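Local coordinates for protein novel antigen receptor (Ginglymostoma cirratum, PDB 4Q97) that is a shark IgNAR antibody that probably recognises antigen through its variable domain, the part here being the first constant domain, at residues Val45-Thr51 against Gly87-Gln93. Sequence-based numbering, arbitrary orientation.
Sequences VSWQKNT and GSVYSCQ
With CG of Trp47 turned anti to its own carbonyl carbon (chi1 -72°) and SG of Cys92 set between backbone N and carbonyl carbon (chi1 69°), these two facing residues meet on the core side of an antiparallel strand pair. CB of Cys92 sits over one face of the indole, 3.9 Å from the centroid of the Trp47 six-membered ring, a CH-pi contact almost on the ring normal. SG of Cys92 makes a longer sulfur-aromatic contact, 5.0 Å from the same Trp47 centroid, and continues into the disulfide with Cys33 of strand 28-38, while Trp47 NE1 is hydrogen-bonded to Ser75 OG, which helps fix the ring's rotation. One pair along on this face, the extended Lys49 chain runs beside the Tyr90 ring, pointing the same way, with CG of Lys49 3.6 Å from CE1 of Tyr90. Both polar ends converge on Glu83: Lys49 NZ makes a salt bridge to its carboxylate, and Tyr90 OH a hydrogen bond to its carbonyl O.

Main-chain hydrogen bonds tie the two strands together. Ser46 and Gln93 exchange two, as do Gln48 and Ser91, where Gln48 N lies 2.7 Å from Ser91 O. On the face that carries these four side chains, CB of Gln48 packs 3.3 Å from OG of Ser91, and the bent Gln48 and Gln93 chains cross with amide planes 35° apart and no hydrogen bond between them; Gln93 NE2 bonds weakly to Asn102 OD1. Where strand 45-49 ends, Asn50 N still bonds Val89 O, and the Asn50 side chain supplies the return hydrogen bond, Asn50 OD1 accepting Val89 N at 2.7 Å, the amide standing in for a main-chain carbonyl. CG1 of Val89 rests against CA of Asn50 at 3.4 Å. Tryptophan packed on the intersheet disulfide, with strands C and F paired antiparallel, is the hallmark core of the immunoglobulin fold, here in a C1-set domain.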
loop_
_atom_site.group_PDB
_atom_site.type_symbol
_atom_site.label_atom_id
_atom_site.label_comp_id
_atom_site.label_asym_id
_atom_site.label_seq_id
_atom_site.Cartn_x
_atom_site.Cartn_y
_atom_site.Cartn_z
ATOM N N VAL A 45 -12.500 -7.699 -2.405
ATOM C CA VAL A 45 -11.610 -7.004 -3.342
ATOM C C VAL A 45 -11.492 -7.788 -4.643
ATOM O O VAL A 45 -11.309 -9.006 -4.630
ATOM C CB VAL A 45 -10.183 -6.802 -2.772
ATOM C CG1 VAL A 45 -9.398 -5.807 -3.621
ATOM C CG2 VAL A 45 -10.230 -6.341 -1.328
ATOM N N SER A 46 -11.584 -7.076 -5.762
ATOM C CA SER A 46 -11.442 -7.685 -7.085
ATOM C C SER A 46 -10.812 -6.720 -8.085
ATOM O O SER A 46 -11.162 -5.538 -8.135
ATOM C CB SER A 46 -12.787 -8.188 -7.606
ATOM O OG SER A 46 -13.740 -7.145 -7.624
ATOM N N TRP A 47 -9.879 -7.247 -8.872
ATOM C CA TRP A 47 -9.142 -6.479 -9.861
ATOM C C TRP A 47 -9.676 -6.726 -11.255
ATOM O O TRP A 47 -10.121 -7.834 -11.569
ATOM C CB TRP A 47 -7.677 -6.891 -9.840
ATOM C CG TRP A 47 -6.927 -6.430 -8.647
ATOM C CD1 TRP A 47 -6.787 -7.092 -7.462
ATOM C CD2 TRP A 47 -6.194 -5.207 -8.518
ATOM N NE1 TRP A 47 -6.011 -6.354 -6.599
ATOM C CE2 TRP A 47 -5.633 -5.192 -7.222
ATOM C CE3 TRP A 47 -5.958 -4.121 -9.370
ATOM C CZ2 TRP A 47 -4.845 -4.130 -6.755
ATOM C CZ3 TRP A 47 -5.171 -3.065 -8.904
ATOM C CH2 TRP A 47 -4.626 -3.081 -7.608
ATOM N N GLN A 48 -9.613 -5.689 -12.088
ATOM C CA GLN A 48 -9.947 -5.794 -13.508
ATOM C C GLN A 48 -8.890 -5.138 -14.385
ATOM O O GLN A 48 -8.199 -4.212 -13.956
ATOM C CB GLN A 48 -11.303 -5.157 -13.817
ATOM C CG GLN A 48 -12.501 -6.055 -13.567
ATOM C CD GLN A 48 -13.376 -5.572 -12.430
ATOM O OE1 GLN A 48 -14.602 -5.577 -12.543
ATOM N NE2 GLN A 48 -12.756 -5.142 -11.331
ATOM N N LYS A 49 -8.770 -5.644 -15.609
ATOM C CA LYS A 49 -7.999 -5.000 -16.665
ATOM C C LYS A 49 -8.906 -4.764 -17.874
ATOM O O LYS A 49 -9.565 -5.694 -18.349
ATOM C CB LYS A 49 -6.803 -5.866 -17.069
ATOM C CG LYS A 49 -5.948 -5.263 -18.174
ATOM C CD LYS A 49 -5.091 -6.320 -18.845
ATOM C CE LYS A 49 -4.650 -5.858 -20.223
ATOM N NZ LYS A 49 -4.221 -7.002 -21.071
ATOM N N ASN A 50 -8.936 -3.524 -18.362
ATOM C CA ASN A 50 -9.713 -3.157 -19.557
ATOM C C ASN A 50 -11.134 -3.719 -19.594
ATOM O O ASN A 50 -11.527 -4.346 -20.581
ATOM C CB ASN A 50 -8.962 -3.558 -20.838
ATOM C CG ASN A 50 -8.172 -2.413 -21.439
ATOM O OD1 ASN A 50 -7.362 -1.782 -20.766
ATOM N ND2 ASN A 50 -8.399 -2.148 -22.721
ATOM N N THR A 51 -11.895 -3.484 -18.522
ATOM C CA THR A 51 -13.241 -4.055 -18.331
ATOM C C THR A 51 -13.170 -5.448 -17.696
ATOM O O THR A 51 -13.826 -5.710 -16.686
ATOM C CB THR A 51 -14.062 -4.135 -19.647
ATOM O OG1 THR A 51 -14.030 -2.871 -20.324
ATOM C CG2 THR A 51 -15.513 -4.533 -19.379
ATOM N N GLY A 87 -1.971 0.962 -23.094
ATOM C CA GLY A 87 -3.072 1.835 -22.710
ATOM C C GLY A 87 -4.114 1.040 -21.952
ATOM O O GLY A 87 -5.312 1.292 -22.085
ATOM N N SER A 88 -3.646 0.057 -21.181
ATOM C CA SER A 88 -4.510 -0.782 -20.358
ATOM C C SER A 88 -5.050 0.015 -19.180
ATOM O O SER A 88 -4.339 0.840 -18.601
ATOM C CB SER A 88 -3.752 -2.010 -19.835
ATOM O OG SER A 88 -3.464 -2.946 -20.863
ATOM N N VAL A 89 -6.313 -0.221 -18.845
ATOM C CA VAL A 89 -6.901 0.343 -17.637
ATOM C C VAL A 89 -7.012 -0.745 -16.590
ATOM O O VAL A 89 -7.621 -1.788 -16.822
ATOM C CB VAL A 89 -8.286 0.998 -17.875
ATOM C CG1 VAL A 89 -9.253 0.051 -18.573
ATOM C CG2 VAL A 89 -8.878 1.503 -16.564
ATOM N N TYR A 90 -6.407 -0.499 -15.439
ATOM C CA TYR A 90 -6.562 -1.400 -14.319
ATOM C C TYR A 90 -7.456 -0.757 -13.277
ATOM O O TYR A 90 -7.330 0.433 -12.977
ATOM C CB TYR A 90 -5.205 -1.761 -13.729
ATOM C CG TYR A 90 -4.338 -2.572 -14.662
ATOM C CD1 TYR A 90 -4.407 -3.963 -14.671
ATOM C CD2 TYR A 90 -3.452 -1.951 -15.538
ATOM C CE1 TYR A 90 -3.615 -4.713 -15.522
ATOM C CE2 TYR A 90 -2.657 -2.692 -16.397
ATOM C CZ TYR A 90 -2.743 -4.073 -16.383
ATOM O OH TYR A 90 -1.959 -4.821 -17.229
ATOM N N SER A 91 -8.376 -1.554 -12.753
ATOM C CA SER A 91 -9.270 -1.109 -11.702
ATOM C C SER A 91 -9.308 -2.154 -10.596
ATOM O O SER A 91 -9.244 -3.352 -10.867
ATOM C CB SER A 91 -10.678 -0.857 -12.260
ATOM O OG SER A 91 -11.264 -2.048 -12.777
ATOM N N CYS A 92 -9.359 -1.691 -9.349
ATOM C CA CYS A 92 -9.763 -2.542 -8.240
ATOM C C CYS A 92 -11.148 -2.097 -7.783
ATOM O O CYS A 92 -11.517 -0.916 -7.889
ATOM C CB CYS A 92 -8.758 -2.509 -7.076
ATOM S SG CYS A 92 -8.697 -0.931 -6.204
ATOM N N GLN A 93 -11.905 -3.064 -7.283
ATOM C CA GLN A 93 -13.274 -2.858 -6.876
ATOM C C GLN A 93 -13.407 -3.351 -5.437
ATOM O O GLN A 93 -12.974 -4.461 -5.110
ATOM C CB GLN A 93 -14.211 -3.599 -7.836
ATOM C CG GLN A 93 -15.691 -3.302 -7.651
ATOM C CD GLN A 93 -16.421 -3.031 -8.960
ATOM O OE1 GLN A 93 -16.037 -3.523 -10.022
ATOM N NE2 GLN A 93 -17.486 -2.240 -8.883
#